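PDB 3GC6: ecto-NAD+ glycohydrolase (CD38 molecule) from Bos taurus, which belongs to the ADP-ribosyl cyclase family and pairs a helical region with a four-stranded parallel sheet in a disulfide-braced, glycosylated chain. Local coordinates for residues C28-T32 against Q33-P37; E66-N69 against S70-N73; N43-A46 against I47-A50. The protein carries 1 engineered substitution. One frame throughout, in Å; residues are numbered along the deposited sequence. Where two conformers were deposited one is given.

Interaction 1: C28-T32 against Q33-P37; sequences CDTYT and QTIRP. With SO4 (sulfate ion), chain E.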
loop_
_atom_site.group_PDB
_atom_site.type_symbol
_atom_site.label_atom_id
_atom_site.label_comp_id
_atom_site.label_asym_id
_atom_site.label_seq_id
_atom_site.Cartn_x
_atom_site.Cartn_y
_atom_site.Cartn_z
ATOM N N CYS A 28 -7.390 6.146 2.175
ATOM C CA CYS A 28 -6.356 5.742 1.232
ATOM C C CYS A 28 -5.540 4.567 1.791
ATOM O O CYS A 28 -5.279 3.585 1.086
ATOM C CB CYS A 28 -5.449 6.915 0.910
ATOM S SG CYS A 28 -4.428 6.639 -0.529
ATOM N N ASP A 29 -5.174 4.651 3.063
ATOM C CA ASP A 29 -4.451 3.518 3.682
ATOM C C ASP A 29 -5.311 2.265 3.699
ATOM O O ASP A 29 -4.848 1.159 3.384
ATOM C CB ASP A 29 -4.025 3.879 5.107
ATOM C CG ASP A 29 -2.885 4.907 5.146
ATOM O OD1 ASP A 29 -2.164 5.064 4.142
ATOM O OD2 ASP A 29 -2.701 5.562 6.209
ATOM N N THR A 30 -6.574 2.408 4.104
ATOM C CA THR A 30 -7.476 1.271 4.113
ATOM C C THR A 30 -7.598 0.643 2.724
ATOM O O THR A 30 -7.501 -0.580 2.536
ATOM C CB THR A 30 -8.851 1.714 4.652
ATOM O OG1 THR A 30 -8.671 2.071 6.029
ATOM C CG2 THR A 30 -9.887 0.582 4.503
ATOM N N TYR A 31 -7.810 1.484 1.730
ATOM C CA TYR A 31 -8.001 0.969 0.393
ATOM C C TYR A 31 -6.769 0.225 -0.146
ATOM O O TYR A 31 -6.877 -0.920 -0.620
ATOM C CB TYR A 31 -8.373 2.113 -0.550
ATOM C CG TYR A 31 -8.740 1.638 -1.953
ATOM C CD1 TYR A 31 -10.071 1.379 -2.285
ATOM C CD2 TYR A 31 -7.750 1.427 -2.922
ATOM C CE1 TYR A 31 -10.447 0.915 -3.563
ATOM C CE2 TYR A 31 -8.102 0.967 -4.216
ATOM C CZ TYR A 31 -9.462 0.724 -4.525
ATOM O OH TYR A 31 -9.835 0.318 -5.801
ATOM N N THR A 32 -5.611 0.875 -0.055
ATOM C CA THR A 32 -4.413 0.356 -0.701
ATOM C C THR A 32 -3.855 -0.856 0.016
ATOM O O THR A 32 -3.118 -1.637 -0.603
ATOM C CB THR A 32 -3.315 1.399 -0.787
ATOM O OG1 THR A 32 -3.032 1.879 0.538
ATOM C CG2 THR A 32 -3.756 2.583 -1.668
ATOM N N GLN A 33 -4.139 -0.977 1.317
ATOM C CA GLN A 33 -3.526 -2.055 2.120
ATOM C C GLN A 33 -4.483 -3.183 2.492
ATOM O O GLN A 33 -4.054 -4.318 2.761
ATOM C CB GLN A 33 -2.923 -1.457 3.389
ATOM C CG GLN A 33 -1.796 -0.504 3.117
ATOM C CD GLN A 33 -1.212 0.072 4.383
ATOM O OE1 GLN A 33 -1.033 -0.641 5.384
ATOM N NE2 GLN A 33 -0.893 1.363 4.354
ATOM N N THR A 34 -5.772 -2.898 2.541
ATOM C CA THR A 34 -6.698 -3.898 3.085
ATOM C C THR A 34 -7.875 -4.214 2.156
ATOM O O THR A 34 -8.416 -5.327 2.174
ATOM C CB THR A 34 -7.190 -3.542 4.513
ATOM O OG1 THR A 34 -8.205 -2.531 4.441
ATOM C CG2 THR A 34 -6.048 -3.069 5.395
ATOM N N ILE A 35 -8.263 -3.250 1.327
ATOM C CA ILE A 35 -9.357 -3.459 0.379
ATOM C C ILE A 35 -8.877 -4.040 -0.947
ATOM O O ILE A 35 -9.333 -5.122 -1.366
ATOM C CB ILE A 35 -10.166 -2.174 0.139
ATOM C CG1 ILE A 35 -10.822 -1.737 1.444
ATOM C CG2 ILE A 35 -11.247 -2.389 -0.936
ATOM C CD1 ILE A 35 -11.621 -0.496 1.292
ATOM N N ARG A 36 -7.975 -3.331 -1.614
ATOM C CA ARG A 36 -7.421 -3.794 -2.877
ATOM C C ARG A 36 -5.900 -3.850 -2.832
ATOM O O ARG A 36 -5.232 -3.160 -3.594
ATOM C CB ARG A 36 -7.883 -2.917 -4.047
ATOM C CG ARG A 36 -9.032 -3.477 -4.886
ATOM C CD ARG A 36 -10.216 -3.927 -4.035
ATOM N NE ARG A 36 -11.373 -4.360 -4.823
ATOM C CZ ARG A 36 -12.531 -3.704 -4.877
ATOM N NH1 ARG A 36 -12.701 -2.578 -4.189
ATOM N NH2 ARG A 36 -13.522 -4.176 -5.623
ATOM N N PRO A 37 -5.343 -4.688 -1.943
ATOM C CA PRO A 37 -3.893 -4.789 -1.912
ATOM C C PRO A 37 -3.388 -5.781 -2.962
ATOM O O PRO A 37 -4.176 -6.271 -3.793
ATOM C CB PRO A 37 -3.629 -5.345 -0.520
ATOM C CG PRO A 37 -4.785 -6.266 -0.277
ATOM C CD PRO A 37 -5.976 -5.587 -0.960
HETATM S S SO4 E . -7.783 -0.201 8.166
HETATM O O1 SO4 E . -7.815 -0.755 6.814
HETATM O O2 SO4 E . -6.956 -1.059 9.024
HETATM O O3 SO4 E . -7.229 1.151 8.117
HETATM O O4 SO4 E . -9.145 -0.147 8.700
HETATM O O HOH W 1 -1.252 3.344 2.082
#
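The last turn of helix 20-35 widens from alpha to pi-type hydrogen bonding just before the chain leaves the helix at Arg36. Thr30 O marks the change, taking an i+4 donor, Thr34 N at 2.9 Å, and an i+5 donor, Ile35 N at 3.0 Å. Arg36 N to Tyr31 O repeats the i+5 step, nearly straight (172°). Tyr31 CG stands anti to the backbone N (chi1 -174°), which carries the ring along the helix end until CE2 lies 3.9 Å from Arg36 CB; its hydroxyl bonds to Asp108 O. One water gathers three groups, donating to Asp29 OD1 and to Thr32 OG1 and accepting from Gln33 NE2 at 3.0 Å. Thr32 OG1 itself donates to Cys28 O, from the face opposite Thr32 N. Asp29 and Gln33 run side by side, and their far ends cross to the second subunit, OD2 to Asn43 and NE2 to Arg42 O. A sulfate, probably from the crystallisation liquor, lies beside Thr34 with O3 2.7 Å from Thr30 OG1 and is also held by Ser41 of the second subunit. Helix 110-115 packs against Thr30, Tyr31, Thr32 and Ile35, while Cys44 at the start of helix 44-55 touches Asp29 and Thr32.

Interaction 2: E66-N69 against S70-N73; sequences EDYN and SLIN
Tyr68 and Leu71 run alongside each other in the same direction, and ring atom CD1 of Tyr68 meets the CD2 methyl of Leu71 at 3.9 Å. Leu71 takes chi1 178°, which points CG away from its own amide nitrogen and swings the isobutyl group alongside the ring. Ile72 approaches from the following position, its CD1 methyl 4.2 Å from Tyr68 CB. Beneath these side chains the first turn of helix 69-74 is closed by two backbone bonds: Ile72 N to Tyr68 O at 2.9 Å, almost straight at 171°, and Asn73 N to Asn69 O at 2.9 Å. The preceding 3-10 turn is joined to the helix by a direct bond, Asn69 N to Glu66 O at 3.1 Å, and by two waters. One donates to Glu66 O and accepts from Ser70 N at 3.0 Å; the other donates to Asp67 O and accepts from Leu71 N at 2.9 Å. Further out, the Tyr68 hydroxyl is bonded to Tyr145 O and to Trp120 NE1, and Phe149 meets the Tyr68 ring edge-to-face. Helix 44-55 presents Ile47, Ala50 and Phe51 to Leu71, and Leu111 touches both Leu71 and Ile72. The contact thus divides its chemistry: apolar groups face the surrounding helices, the buried tyrosine hydroxyl is satisfied, and two waters stand between carbonyls and amides four residues apart, where no direct bond is made.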
loop_
_atom_site.group_PDB
_atom_site.type_symbol
_atom_site.label_atom_id
_atom_site.label_comp_id
_atom_site.label_asym_id
_atom_site.label_seq_id
_atom_site.Cartn_x
_atom_site.Cartn_y
_atom_site.Cartn_z
ATOM N N GLU A 66 -9.101 19.877 -15.808
ATOM C CA GLU A 66 -7.634 19.889 -15.804
ATOM C C GLU A 66 -7.068 20.078 -14.387
ATOM O O GLU A 66 -5.954 19.646 -14.094
ATOM C CB GLU A 66 -7.091 20.980 -16.744
ATOM C CG GLU A 66 -7.422 20.772 -18.237
ATOM C CD GLU A 66 -8.893 20.961 -18.594
ATOM O OE1 GLU A 66 -9.564 21.870 -18.039
ATOM O OE2 GLU A 66 -9.384 20.180 -19.452
ATOM N N ASP A 67 -7.818 20.748 -13.509
ATOM C CA ASP A 67 -7.389 20.875 -12.114
ATOM C C ASP A 67 -7.137 19.509 -11.439
ATOM O O ASP A 67 -6.395 19.412 -10.459
ATOM C CB ASP A 67 -8.411 21.660 -11.289
ATOM C CG ASP A 67 -8.447 23.149 -11.659
ATOM O OD1 ASP A 67 -7.413 23.669 -12.112
ATOM O OD2 ASP A 67 -9.504 23.766 -11.482
ATOM N N TYR A 68 -7.776 18.455 -11.959
ATOM C CA TYR A 68 -7.671 17.130 -11.327
ATOM C C TYR A 68 -6.728 16.181 -12.088
ATOM O O TYR A 68 -6.534 15.022 -11.688
ATOM C CB TYR A 68 -9.056 16.504 -11.220
ATOM C CG TYR A 68 -9.906 17.077 -10.104
ATOM C CD1 TYR A 68 -9.557 16.866 -8.754
ATOM C CD2 TYR A 68 -11.069 17.818 -10.388
ATOM C CE1 TYR A 68 -10.341 17.368 -7.715
ATOM C CE2 TYR A 68 -11.860 18.326 -9.339
ATOM C CZ TYR A 68 -11.498 18.095 -8.021
ATOM O OH TYR A 68 -12.294 18.565 -6.996
ATOM N N ASN A 69 -6.121 16.669 -13.173
ATOM C CA ASN A 69 -5.245 15.772 -13.943
ATOM C C ASN A 69 -4.126 15.144 -13.091
ATOM O O ASN A 69 -3.875 13.936 -13.194
ATOM C CB ASN A 69 -4.690 16.450 -15.234
ATOM C CG ASN A 69 -5.624 16.297 -16.458
ATOM O OD1 ASN A 69 -5.170 15.922 -17.544
ATOM N ND2 ASN A 69 -6.917 16.591 -16.296
ATOM N N SER A 70 -3.452 15.932 -12.254
ATOM C CA SER A 70 -2.350 15.402 -11.414
ATOM C C SER A 70 -2.801 14.362 -10.365
ATOM O O SER A 70 -2.097 13.381 -10.076
ATOM C CB SER A 70 -1.588 16.542 -10.736
ATOM O OG SER A 70 -0.929 17.353 -11.699
ATOM N N LEU A 71 -3.978 14.583 -9.784
ATOM C CA LEU A 71 -4.561 13.618 -8.851
ATOM C C LEU A 71 -4.896 12.308 -9.586
ATOM O O LEU A 71 -4.566 11.212 -9.108
ATOM C CB LEU A 71 -5.836 14.209 -8.250
ATOM C CG LEU A 71 -6.544 13.238 -7.295
ATOM C CD1 LEU A 71 -5.750 12.908 -6.025
ATOM C CD2 LEU A 71 -7.893 13.815 -6.941
ATOM N N ILE A 72 -5.558 12.421 -10.737
ATOM C CA ILE A 72 -5.952 11.220 -11.487
ATOM C C ILE A 72 -4.714 10.434 -11.942
ATOM O O ILE A 72 -4.701 9.193 -11.910
ATOM C CB ILE A 72 -6.872 11.594 -12.672
ATOM C CG1 ILE A 72 -8.309 11.750 -12.159
ATOM C CG2 ILE A 72 -6.772 10.548 -13.820
ATOM C CD1 ILE A 72 -9.202 12.682 -12.935
ATOM N N ASN A 73 -3.659 11.155 -12.317
ATOM C CA ASN A 73 -2.405 10.499 -12.717
ATOM C C ASN A 73 -1.809 9.640 -11.617
ATOM O O ASN A 73 -1.155 8.639 -11.896
ATOM C CB ASN A 73 -1.347 11.508 -13.168
ATOM C CG ASN A 73 -1.641 12.086 -14.529
ATOM O OD1 ASN A 73 -2.524 11.613 -15.256
ATOM N ND2 ASN A 73 -0.892 13.134 -14.884
HETATM O O HOH W 2 -3.706 18.860 -12.765
HETATM O O HOH W 3 -4.766 17.355 -9.631
#

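Interaction 3: N43-A46 against I47-A50; sequences NCQA and IRQA. With SO4 (sulfate ion), chain I.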
loop_
_atom_site.group_PDB
_atom_site.type_symbol
_atom_site.label_atom_id
_atom_site.label_comp_id
_atom_site.label_asym_id
_atom_site.label_seq_id
_atom_site.Cartn_x
_atom_site.Cartn_y
_atom_site.Cartn_z
ATOM N N ASN A 43 1.176 6.185 -3.492
ATOM C CA ASN A 43 1.726 6.953 -2.374
ATOM C C ASN A 43 0.577 7.762 -1.780
ATOM O O ASN A 43 0.156 8.758 -2.362
ATOM C CB ASN A 43 2.844 7.890 -2.880
ATOM C CG ASN A 43 3.395 8.818 -1.814
ATOM O OD1 ASN A 43 2.825 9.013 -0.729
ATOM N ND2 ASN A 43 4.537 9.427 -2.135
ATOM N N CYS A 44 0.037 7.328 -0.650
ATOM C CA CYS A 44 -1.160 7.995 -0.121
ATOM C C CYS A 44 -0.940 9.428 0.361
ATOM O O CYS A 44 -1.857 10.244 0.327
ATOM C CB CYS A 44 -1.834 7.182 0.976
ATOM S SG CYS A 44 -2.750 5.758 0.330
ATOM N N GLN A 45 0.261 9.725 0.865
ATOM C CA GLN A 45 0.586 11.094 1.238
ATOM C C GLN A 45 0.503 11.976 0.001
ATOM O O GLN A 45 -0.091 13.061 0.039
ATOM C CB GLN A 45 1.992 11.201 1.863
ATOM C CG GLN A 45 2.364 12.659 2.208
ATOM C CD GLN A 45 3.734 12.809 2.834
ATOM O OE1 GLN A 45 4.435 11.825 3.069
ATOM N NE2 GLN A 45 4.123 14.062 3.123
ATOM N N ALA A 46 1.114 11.525 -1.091
ATOM C CA ALA A 46 1.099 12.298 -2.330
ATOM C C ALA A 46 -0.321 12.457 -2.882
ATOM O O ALA A 46 -0.682 13.516 -3.402
ATOM C CB ALA A 46 2.024 11.712 -3.397
ATOM N N ILE A 47 -1.109 11.380 -2.822
ATOM C CA ILE A 47 -2.514 11.444 -3.276
ATOM C C ILE A 47 -3.325 12.477 -2.476
ATOM O O ILE A 47 -4.060 13.312 -3.055
ATOM C CB ILE A 47 -3.153 10.032 -3.253
ATOM C CG1 ILE A 47 -2.588 9.222 -4.421
ATOM C CG2 ILE A 47 -4.657 10.129 -3.393
ATOM C CD1 ILE A 47 -2.789 7.685 -4.260
ATOM N N ARG A 48 -3.204 12.445 -1.151
ATOM C CA ARG A 48 -3.899 13.427 -0.324
ATOM C C ARG A 48 -3.428 14.838 -0.684
ATOM O O ARG A 48 -4.236 15.758 -0.850
ATOM C CB ARG A 48 -3.661 13.170 1.169
ATOM C CG ARG A 48 -4.402 14.123 2.088
ATOM C CD ARG A 48 -4.154 13.758 3.554
ATOM N NE ARG A 48 -2.726 13.846 3.889
ATOM C CZ ARG A 48 -1.966 12.818 4.272
ATOM N NH1 ARG A 48 -0.681 13.009 4.545
ATOM N NH2 ARG A 48 -2.478 11.603 4.391
ATOM N N GLN A 49 -2.114 15.015 -0.787
ATOM C CA GLN A 49 -1.597 16.357 -1.063
ATOM C C GLN A 49 -2.107 16.863 -2.433
ATOM O O GLN A 49 -2.484 18.047 -2.557
ATOM C CB GLN A 49 -0.067 16.362 -0.982
ATOM C CG GLN A 49 0.389 16.251 0.477
ATOM C CD GLN A 49 1.878 16.043 0.609
ATOM O OE1 GLN A 49 2.542 15.708 -0.361
ATOM N NE2 GLN A 49 2.407 16.237 1.818
ATOM N N ALA A 50 -2.122 15.977 -3.437
ATOM C CA ALA A 50 -2.620 16.343 -4.780
ATOM C C ALA A 50 -4.120 16.667 -4.744
ATOM O O ALA A 50 -4.577 17.571 -5.446
ATOM C CB ALA A 50 -2.349 15.221 -5.791
HETATM S S SO4 I . 6.202 15.393 6.174
HETATM O O1 SO4 I . 6.313 15.172 4.731
HETATM O O2 SO4 I . 7.494 15.832 6.699
HETATM O O3 SO4 I . 5.195 16.408 6.478
HETATM O O4 SO4 I . 5.820 14.132 6.805
#
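An N-cap opens helix 44-55, with Asn43 turning its side chain back over the first turn. Its OD1 accepts from Ala46 N at 3.1 Å; the N-H points nearly straight at the oxygen (168°) but arrives from above the carbonyl plane, 73° out of it. A chi1 of 175° turns Asn43 CG away from the residue's own nitrogen, which puts OD1 within reach of Ala46 N. The backbone carbonyl of the same residue starts the regular alpha series, receiving Ile47 N at 2.9 Å, and Arg48 N, Gln49 N and Ala50 N follow onto Cys44 O, Gln45 O and Ala46 O. Ile47 CG1 lies 3.5 Å from Asn43 O, and its side chain packs on Leu110, Leu111 and Leu114 of helix 110-115. This helix start belongs to the helical part of the ADP-ribosyl cyclase fold and is tied to helix 20-35 by the Cys28-Cys44 disulfide. Its outer side meets the second subunit. There, in the conformer given, Arg48 bends at chi3, bringing a guanidinium face over Gln45 CA, with NH1 3.9 Å from Gln45 CG; in that same conformer NH1 also bonds to Gln45 OE1 of the second subunit. Gln45 itself is fully extended, its OE1 accepting from Gln25 of the second subunit and its NE2 donating to sulfate O1 at 2.9 Å, an ion that Gln45 and Arg48 of the second subunit also bind.

Along the chain, interaction 1 comes first, at the end of helix 20-35, then interaction 3 at the start of helix 44-55, then interaction 2 where helix 69-74 begins. Interactions 1 and 3 have centres about 14 Å apart and are joined covalently through Cys28 and Cys44; both face the second subunit. Interactions 3 and 2, about 12 Å apart between centres, touch through Leu71. Interactions 1 and 2 do not touch, their centres lying about 21 Å apart. Helix 110-115 contacts all three. Two helix starts and one helix end therefore meet within one helical region, which also supplies part of the dimer interface.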